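Local coordinates for protein tRNA uridine(34) acetyltransferase (Methanocaldococcus infernus, PDB 6IA8) that forms carboxymethyluridine at the wobble position of tRNAs from acetyl-CoA and S-adenosyl-L-methionine, with the help of an iron-sulfur cluster, at residues E201-L206 against P431-I436; G216-Y221 against R230-E235. All coordinates share one frame; numbering follows the deposited sequence.

Contact 1 joins two domains: helix 199-208 of the radical SAM region meets a loop of the acetyltransferase domain more than 220 residues further on. Contact 2 stays inside the radical SAM region, where strand 212-218, next in the chain after that helix, is linked to the start of helix 234-245. Their centres lie about 23 Å apart, and they share no segment, although helix 234-245 also lines contact 1 at its other end. Both are partly buried and mix apolar with polar contacts. In contact 1 an arginine bonds a side-chain amide; in contact 2 a histidine bonds a backbone carbonyl, and a sulfate ion is held by that histidine, an arginine and a backbone N-H.

Contact 1. Residues E201-L206 against P431-I436; sequences EINQML and PFRKEI
Arg433 reaches across to helix 199-208 and donates from NH1 to OD1 of Asn203, 2.9 Å away. The amide and guanidinium planes stand 66° apart, and NH1 comes to the oxygen from above the carbonyl plane. A water adds a second tie, accepting from Arg433 NH1 and donating to the backbone O of Asn203. Bends at chi2 and chi3 (-66° and -61°) fold the arginine back over its own turn, so that its NE and NH2 take Glu435 side-on, NE at 2.9 Å from OE1 and NH2 at 3.1 Å from OE2. The salt bridge thus fixes the guanidinium while NH1 serves the helix, and Leu206 CD1 lies over one face of the guanidinium, 3.7 Å from Arg433 NE. A leucine in place of Arg433 would probably leave Glu435 without its cation and Asn203 OD1 without this donor. Phe432 meets the helix with its ring edge: CE1 is 3.4 Å from Asn203 OD1, and CZ is 3.9 Å from Ile202 CG2. The same ring touches Leu243 of helix 234-245, while Tyr513 of strand 513-517 packs on both Leu206 and Arg433. What results is an interdomain contact of Elp3, in which a loop between two antiparallel strands of the GNAT domain sits against a helix of the radical SAM domain.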
ATOM      1  N   GLU A 201      -7.513   1.751  17.858  1.00 41.55           N
ATOM      2  CA  GLU A 201      -7.645   0.899  16.679  1.00 44.81           C
ATOM      3  C   GLU A 201      -6.280   0.599  16.062  1.00 36.60           C
ATOM      4  O   GLU A 201      -6.061  -0.494  15.522  1.00 36.12           O
ATOM      5  CB  GLU A 201      -8.584   1.560  15.665  1.00 53.92           C
ATOM      6  CG  GLU A 201     -10.057   1.304  15.972  1.00109.68           C
ATOM      7  CD  GLU A 201     -10.953   2.488  15.660  1.00102.21           C
ATOM      8  OE1 GLU A 201     -12.185   2.293  15.580  1.00 86.16           O
ATOM      9  OE2 GLU A 201     -10.434   3.614  15.505  1.00 83.74           O
ATOM     10  N   ILE A 202      -5.355   1.560  16.088  1.00 35.87           N
ATOM     11  CA  ILE A 202      -4.021   1.270  15.567  1.00 32.93           C
ATOM     12  C   ILE A 202      -3.336   0.213  16.428  1.00 43.15           C
ATOM     13  O   ILE A 202      -2.684  -0.700  15.915  1.00 33.98           O
ATOM     14  CB  ILE A 202      -3.179   2.552  15.470  1.00 32.48           C
ATOM     15  CG1 ILE A 202      -3.786   3.493  14.421  1.00 33.19           C
ATOM     16  CG2 ILE A 202      -1.757   2.203  15.125  1.00 37.88           C
ATOM     17  CD1 ILE A 202      -3.179   4.851  14.373  1.00 34.99           C
ATOM     18  N   ASN A 203      -3.473   0.306  17.750  1.00 36.64           N
ATOM     19  CA  ASN A 203      -2.961  -0.757  18.617  1.00 34.14           C
ATOM     20  C   ASN A 203      -3.508  -2.121  18.192  1.00 34.54           C
ATOM     21  O   ASN A 203      -2.768  -3.113  18.123  1.00 41.68           O
ATOM     22  CB  ASN A 203      -3.326  -0.482  20.083  1.00 38.24           C
ATOM     23  CG  ASN A 203      -2.575   0.694  20.664  1.00 45.21           C
ATOM     24  OD1 ASN A 203      -1.493   1.049  20.199  1.00 46.26           O
ATOM     25  ND2 ASN A 203      -3.134   1.295  21.695  1.00 42.86           N
ATOM     26  N   GLN A 204      -4.816  -2.192  17.914  1.00 40.59           N
ATOM     27  CA  GLN A 204      -5.428  -3.458  17.508  1.00 38.92           C
ATOM     28  C   GLN A 204      -4.877  -3.915  16.158  1.00 36.34           C
ATOM     29  O   GLN A 204      -4.553  -5.095  15.967  1.00 35.67           O
ATOM     30  CB  GLN A 204      -6.951  -3.294  17.480  1.00 39.44           C
ATOM     31  CG  GLN A 204      -7.713  -4.375  16.757  1.00 42.43           C
ATOM     32  CD  GLN A 204      -7.645  -5.736  17.433  1.00 40.50           C
ATOM     33  OE1 GLN A 204      -7.147  -5.889  18.546  1.00 36.62           O
ATOM     34  NE2 GLN A 204      -8.141  -6.736  16.740  1.00 46.35           N
ATOM     35  N   MET A 205      -4.715  -2.989  15.215  1.00 35.10           N
ATOM     36  CA  MET A 205      -4.190  -3.387  13.916  1.00 33.13           C
ATOM     37  C   MET A 205      -2.776  -3.914  14.034  1.00 38.11           C
ATOM     38  O   MET A 205      -2.431  -4.897  13.380  1.00 33.92           O
ATOM     39  CB  MET A 205      -4.269  -2.225  12.931  1.00 34.22           C
ATOM     40  CG  MET A 205      -5.718  -1.953  12.492  1.00 37.98           C
ATOM     41  SD  MET A 205      -5.934  -0.659  11.278  1.00 46.06           S
ATOM     42  CE  MET A 205      -5.170   0.654  12.102  1.00 32.01           C
ATOM     43  N   LEU A 206      -1.937  -3.273  14.845  1.00 35.76           N
ATOM     44  CA  LEU A 206      -0.603  -3.809  15.097  1.00 35.57           C
ATOM     45  C   LEU A 206      -0.668  -5.195  15.743  1.00 41.16           C
ATOM     46  O   LEU A 206       0.128  -6.078  15.413  1.00 37.17           O
ATOM     47  CB  LEU A 206       0.184  -2.847  15.986  1.00 41.50           C
ATOM     48  CG  LEU A 206       0.592  -1.528  15.329  1.00 41.24           C
ATOM     49  CD1 LEU A 206       1.018  -0.498  16.359  1.00 39.33           C
ATOM     50  CD2 LEU A 206       1.698  -1.827  14.351  1.00 36.89           C
ATOM     51  N   PRO A 431       4.952   9.947  18.476  1.00 36.08           N
ATOM     52  CA  PRO A 431       4.498   8.562  18.652  1.00 35.33           C
ATOM     53  C   PRO A 431       3.819   8.360  19.994  1.00 41.35           C
ATOM     54  O   PRO A 431       4.007   9.129  20.937  1.00 37.15           O
ATOM     55  CB  PRO A 431       5.787   7.751  18.567  1.00 36.97           C
ATOM     56  CG  PRO A 431       6.853   8.716  19.070  1.00 38.80           C
ATOM     57  CD  PRO A 431       6.415  10.087  18.553  1.00 43.66           C
ATOM     58  N   PHE A 432       2.987   7.320  20.056  1.00 36.92           N
ATOM     59  CA  PHE A 432       2.324   6.922  21.283  1.00 39.96           C
ATOM     60  C   PHE A 432       2.606   5.484  21.684  1.00 42.24           C
ATOM     61  O   PHE A 432       2.302   5.122  22.810  1.00 37.55           O
ATOM     62  CB  PHE A 432       0.798   7.093  21.156  1.00 41.32           C
ATOM     63  CG  PHE A 432       0.198   6.283  20.044  1.00 33.28           C
ATOM     64  CD1 PHE A 432      -0.260   4.998  20.290  1.00 42.48           C
ATOM     65  CD2 PHE A 432       0.136   6.790  18.735  1.00 38.29           C
ATOM     66  CE1 PHE A 432      -0.797   4.241  19.263  1.00 43.21           C
ATOM     67  CE2 PHE A 432      -0.394   6.030  17.700  1.00 37.34           C
ATOM     68  CZ  PHE A 432      -0.864   4.766  17.972  1.00 33.43           C
ATOM     69  N   ARG A 433       3.132   4.646  20.796  1.00 35.94           N
ATOM     70  CA  ARG A 433       3.378   3.249  21.130  1.00 39.57           C
ATOM     71  C   ARG A 433       4.445   3.159  22.212  1.00 41.10           C
ATOM     72  O   ARG A 433       5.441   3.893  22.183  1.00 38.16           O
ATOM     73  CB  ARG A 433       3.840   2.487  19.886  1.00 36.76           C
ATOM     74  CG  ARG A 433       2.727   2.146  18.844  1.00 35.05           C
ATOM     75  CD  ARG A 433       1.715   1.161  19.440  1.00 40.73           C
ATOM     76  NE  ARG A 433       2.333  -0.107  19.832  1.00 40.48           N
ATOM     77  CZ  ARG A 433       1.649  -1.207  20.157  1.00 43.60           C
ATOM     78  NH1 ARG A 433       0.326  -1.203  20.114  1.00 46.34           N
ATOM     79  NH2 ARG A 433       2.290  -2.313  20.514  1.00 59.92           N
ATOM     80  N   LYS A 434       4.254   2.207  23.130  1.00 41.37           N
ATOM     81  CA  LYS A 434       5.162   2.046  24.257  1.00 47.17           C
ATOM     82  C   LYS A 434       6.587   1.787  23.794  1.00 42.97           C
ATOM     83  O   LYS A 434       7.538   2.186  24.468  1.00 45.77           O
ATOM     84  CB  LYS A 434       4.680   0.900  25.158  1.00 44.53           C
ATOM     85  CG  LYS A 434       4.302  -0.388  24.401  1.00 74.26           C
ATOM     86  CD  LYS A 434       3.794  -1.492  25.337  1.00 79.03           C
ATOM     87  CE  LYS A 434       4.928  -2.117  26.142  1.00 92.65           C
ATOM     88  NZ  LYS A 434       4.486  -3.348  26.873  1.00 91.48           N
ATOM     89  N   GLU A 435       6.775   1.138  22.652  1.00 41.75           N
ATOM     90  CA  GLU A 435       8.129   0.764  22.274  1.00 46.73           C
ATOM     91  C   GLU A 435       8.855   1.837  21.476  1.00 47.10           C
ATOM     92  O   GLU A 435      10.033   1.655  21.166  1.00 40.29           O
ATOM     93  CB  GLU A 435       8.121  -0.558  21.505  1.00 57.37           C
ATOM     94  CG  GLU A 435       7.117  -0.684  20.395  1.00 64.97           C
ATOM     95  CD  GLU A 435       5.726  -1.148  20.853  1.00 54.44           C
ATOM     96  OE1 GLU A 435       4.924  -0.281  21.217  1.00 42.93           O
ATOM     97  OE2 GLU A 435       5.393  -2.346  20.774  1.00 48.31           O
ATOM     98  N   ILE A 436       8.213   2.961  21.172  1.00 42.01           N
ATOM     99  CA  ILE A 436       8.832   4.046  20.412  1.00 41.86           C
ATOM    100  C   ILE A 436       9.087   5.209  21.359  1.00 56.01           C
ATOM    101  O   ILE A 436       8.144   5.794  21.897  1.00 54.02           O
ATOM    102  CB  ILE A 436       7.946   4.502  19.245  1.00 39.47           C
ATOM    103  CG1 ILE A 436       7.565   3.309  18.370  1.00 34.40           C
ATOM    104  CG2 ILE A 436       8.657   5.569  18.414  1.00 43.65           C
ATOM    105  CD1 ILE A 436       6.516   3.638  17.289  1.00 36.57           C
TER
HETATM  106  O   HOH W   1      -0.973  -3.772  20.106  1.00 46.76           O

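Contact 2. Residues G216-Y221 against R230-E235; sequences GVQSIY and RGHSVE. With SO4 (sulfate ion), chain C.
The His232 ring lies between Val217 of strand 212-218 and a sulfate ion, with both ring nitrogens in use. NE2 donates to Val217 O at 2.9 Å, and the oxygen lies in the ring plane; Ser219 N reaches the same carbonyl from the opposite face. ND1 gives a nearly straight bond (177°) to sulfate O1 at 2.8 Å. Since both nitrogens face acceptors, the ring is probably doubly protonated and cationic in this crystal, which would suit the anion. Holding CG between the backbone N and the carbonyl carbon, chi1 72° aims the ring at the strand. Arg230 approaches the sulfate edge-on, NE 2.8 Å and NH2 3.0 Å from O2, while Gly231 N donates to O4. One face of that guanidinium receives Gln218 CG, 3.8 Å from Arg230 NH2; the two side chains cross at about a right angle, and the Gln218 amide bonds His254 through OE1. Further along, Val234 CG2 rests 3.3 Å from Ile220 O and 3.9 Å from Ile220 CB. The sulfate probably came from the crystallisation liquor. Strand 212-218 lies between strands 184-192 and 250-255 of the parallel sheet; helix 222-227 bridges the two segments, with Leu225 touching His232, and helix 264-276 packs against Ile220.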
ATOM      1  N   GLY A 216      -9.776   5.461   3.387  1.00 36.89           N
ATOM      2  CA  GLY A 216     -10.774   5.902   2.428  1.00 36.97           C
ATOM      3  C   GLY A 216     -10.887   7.418   2.378  1.00 35.52           C
ATOM      4  O   GLY A 216     -11.891   7.983   2.831  1.00 31.82           O
ATOM      5  N   VAL A 217      -9.851   8.090   1.862  1.00 30.61           N
ATOM      6  CA  VAL A 217      -9.809   9.551   1.883  1.00 35.13           C
ATOM      7  C   VAL A 217     -10.840  10.143   0.922  1.00 36.03           C
ATOM      8  O   VAL A 217     -11.601  11.049   1.294  1.00 33.11           O
ATOM      9  CB  VAL A 217      -8.390  10.041   1.548  1.00 33.77           C
ATOM     10  CG1 VAL A 217      -8.351  11.549   1.503  1.00 33.72           C
ATOM     11  CG2 VAL A 217      -7.383   9.491   2.569  1.00 32.09           C
ATOM     12  N   GLN A 218     -10.848   9.658  -0.333  1.00 31.85           N
ATOM     13  CA  GLN A 218     -11.730  10.092  -1.412  1.00 30.41           C
ATOM     14  C   GLN A 218     -11.377  11.497  -1.863  1.00 31.49           C
ATOM     15  O   GLN A 218     -10.991  11.669  -3.019  1.00 33.01           O
ATOM     16  CB  GLN A 218     -13.188  10.020  -0.993  1.00 40.11           C
ATOM     17  CG  GLN A 218     -13.595   8.752  -0.250  1.00 44.96           C
ATOM     18  CD  GLN A 218     -13.096   7.477  -0.877  1.00 59.47           C
ATOM     19  OE1 GLN A 218     -12.595   7.457  -2.000  1.00 53.70           O
ATOM     20  NE2 GLN A 218     -13.214   6.394  -0.132  1.00 47.01           N
ATOM     21  N   SER A 219     -11.467  12.483  -0.957  1.00 32.72           N
ATOM     22  CA  SER A 219     -11.156  13.877  -1.233  1.00 39.49           C
ATOM     23  C   SER A 219     -10.516  14.514  -0.003  1.00 31.21           C
ATOM     24  O   SER A 219     -10.775  14.120   1.137  1.00 34.65           O
ATOM     25  CB  SER A 219     -12.442  14.641  -1.623  1.00 35.24           C
ATOM     26  OG  SER A 219     -12.193  16.014  -1.785  1.00 35.82           O
ATOM     27  N   ILE A 220      -9.706  15.543  -0.246  1.00 28.85           N
ATOM     28  CA  ILE A 220      -9.156  16.348   0.836  1.00 31.08           C
ATOM     29  C   ILE A 220      -9.920  17.653   1.057  1.00 33.72           C
ATOM     30  O   ILE A 220      -9.479  18.495   1.866  1.00 37.22           O
ATOM     31  CB  ILE A 220      -7.665  16.643   0.600  1.00 33.14           C
ATOM     32  CG1 ILE A 220      -7.464  17.517  -0.638  1.00 39.46           C
ATOM     33  CG2 ILE A 220      -6.871  15.366   0.515  1.00 38.90           C
ATOM     34  CD1 ILE A 220      -6.022  18.097  -0.729  1.00 47.21           C
ATOM     35  N   TYR A 221     -11.072  17.836   0.405  1.00 38.63           N
ATOM     36  CA  TYR A 221     -11.841  19.069   0.549  1.00 41.10           C
ATOM     37  C   TYR A 221     -13.117  18.799   1.338  1.00 38.65           C
ATOM     38  O   TYR A 221     -13.960  18.009   0.902  1.00 36.61           O
ATOM     39  CB  TYR A 221     -12.189  19.668  -0.813  1.00 47.15           C
ATOM     40  CG  TYR A 221     -10.987  19.980  -1.670  1.00 41.54           C
ATOM     41  CD1 TYR A 221     -10.058  20.915  -1.263  1.00 45.76           C
ATOM     42  CD2 TYR A 221     -10.779  19.322  -2.897  1.00 50.03           C
ATOM     43  CE1 TYR A 221      -8.938  21.195  -2.051  1.00 52.49           C
ATOM     44  CE2 TYR A 221      -9.688  19.602  -3.681  1.00 78.41           C
ATOM     45  CZ  TYR A 221      -8.773  20.538  -3.260  1.00 56.07           C
ATOM     46  OH  TYR A 221      -7.687  20.823  -4.048  1.00 59.49           O
ATOM     47  N   ARG A 230     -20.137  12.067   3.107  1.00 60.11           N
ATOM     48  CA  ARG A 230     -19.133  11.144   3.614  1.00 60.26           C
ATOM     49  C   ARG A 230     -19.002  11.310   5.129  1.00 47.12           C
ATOM     50  O   ARG A 230     -19.334  12.352   5.702  1.00 54.55           O
ATOM     51  CB  ARG A 230     -17.782  11.372   2.932  1.00 51.55           C
ATOM     52  CG  ARG A 230     -17.836  11.504   1.417  1.00 64.33           C
ATOM     53  CD  ARG A 230     -18.394  10.264   0.715  1.00 60.60           C
ATOM     54  NE  ARG A 230     -17.581   9.074   0.939  1.00 65.93           N
ATOM     55  CZ  ARG A 230     -17.608   7.990   0.169  1.00 65.69           C
ATOM     56  NH1 ARG A 230     -18.403   7.950  -0.894  1.00 69.60           N
ATOM     57  NH2 ARG A 230     -16.823   6.953   0.449  1.00 57.93           N
ATOM     58  N   GLY A 231     -18.527  10.258   5.785  1.00 56.51           N
ATOM     59  CA  GLY A 231     -18.525  10.247   7.231  1.00 56.37           C
ATOM     60  C   GLY A 231     -17.223  10.657   7.876  1.00 54.93           C
ATOM     61  O   GLY A 231     -16.975  10.286   9.028  1.00 48.86           O
ATOM     62  N   HIS A 232     -16.390  11.416   7.164  1.00 43.17           N
ATOM     63  CA  HIS A 232     -15.107  11.835   7.707  1.00 52.33           C
ATOM     64  C   HIS A 232     -14.721  13.189   7.131  1.00 49.29           C
ATOM     65  O   HIS A 232     -15.304  13.673   6.167  1.00 43.61           O
ATOM     66  CB  HIS A 232     -14.010  10.808   7.413  1.00 38.56           C
ATOM     67  CG  HIS A 232     -13.586  10.776   5.980  1.00 38.57           C
ATOM     68  ND1 HIS A 232     -14.193   9.967   5.043  1.00 39.16           N
ATOM     69  CD2 HIS A 232     -12.618  11.456   5.319  1.00 39.29           C
ATOM     70  CE1 HIS A 232     -13.621  10.151   3.868  1.00 41.54           C
ATOM     71  NE2 HIS A 232     -12.651  11.036   4.010  1.00 39.79           N
ATOM     72  N   SER A 233     -13.710  13.791   7.735  1.00 40.15           N
ATOM     73  CA  SER A 233     -13.197  15.099   7.358  1.00 42.70           C
ATOM     74  C   SER A 233     -11.750  14.962   6.889  1.00 34.94           C
ATOM     75  O   SER A 233     -11.104  13.919   7.053  1.00 36.47           O
ATOM     76  CB  SER A 233     -13.263  16.061   8.548  1.00 50.01           C
ATOM     77  OG  SER A 233     -12.344  15.605   9.542  1.00 42.49           O
ATOM     78  N   VAL A 234     -11.223  16.038   6.303  1.00 36.37           N
ATOM     79  CA  VAL A 234      -9.808  16.023   5.962  1.00 33.86           C
ATOM     80  C   VAL A 234      -8.972  16.025   7.235  1.00 28.41           C
ATOM     81  O   VAL A 234      -7.901  15.407   7.288  1.00 35.62           O
ATOM     82  CB  VAL A 234      -9.442  17.204   5.045  1.00 41.48           C
ATOM     83  CG1 VAL A 234      -9.480  18.520   5.801  1.00 42.31           C
ATOM     84  CG2 VAL A 234      -8.051  16.953   4.467  1.00 40.30           C
ATOM     85  N   GLU A 235      -9.455  16.704   8.286  1.00 34.49           N
ATOM     86  CA  GLU A 235      -8.783  16.650   9.581  1.00 39.93           C
ATOM     87  C   GLU A 235      -8.615  15.210  10.065  1.00 37.11           C
ATOM     88  O   GLU A 235      -7.563  14.861  10.617  1.00 37.27           O
ATOM     89  CB  GLU A 235      -9.542  17.484  10.620  1.00 48.53           C
ATOM     90  CG  GLU A 235      -9.427  18.992  10.414  1.00 79.34           C
ATOM     91  CD  GLU A 235     -10.312  19.537   9.291  1.00 67.84           C
ATOM     92  OE1 GLU A 235     -11.247  18.845   8.825  1.00 46.23           O
ATOM     93  OE2 GLU A 235     -10.073  20.683   8.867  1.00 64.25           O
TER
HETATM   94  S   SO4 C 602     -16.738   7.600   4.211  1.00 71.00           S
HETATM   95  O1  SO4 C 602     -16.286   8.193   5.471  1.00 60.94           O
HETATM   96  O2  SO4 C 602     -15.972   8.131   3.086  1.00 85.35           O
HETATM   97  O3  SO4 C 602     -16.577   6.151   4.269  1.00 82.12           O
HETATM   98  O4  SO4 C 602     -18.151   7.921   4.024  1.00102.98           O
HETATM   99  O   HOH W   2     -10.327  13.351   3.770  1.00 35.44           O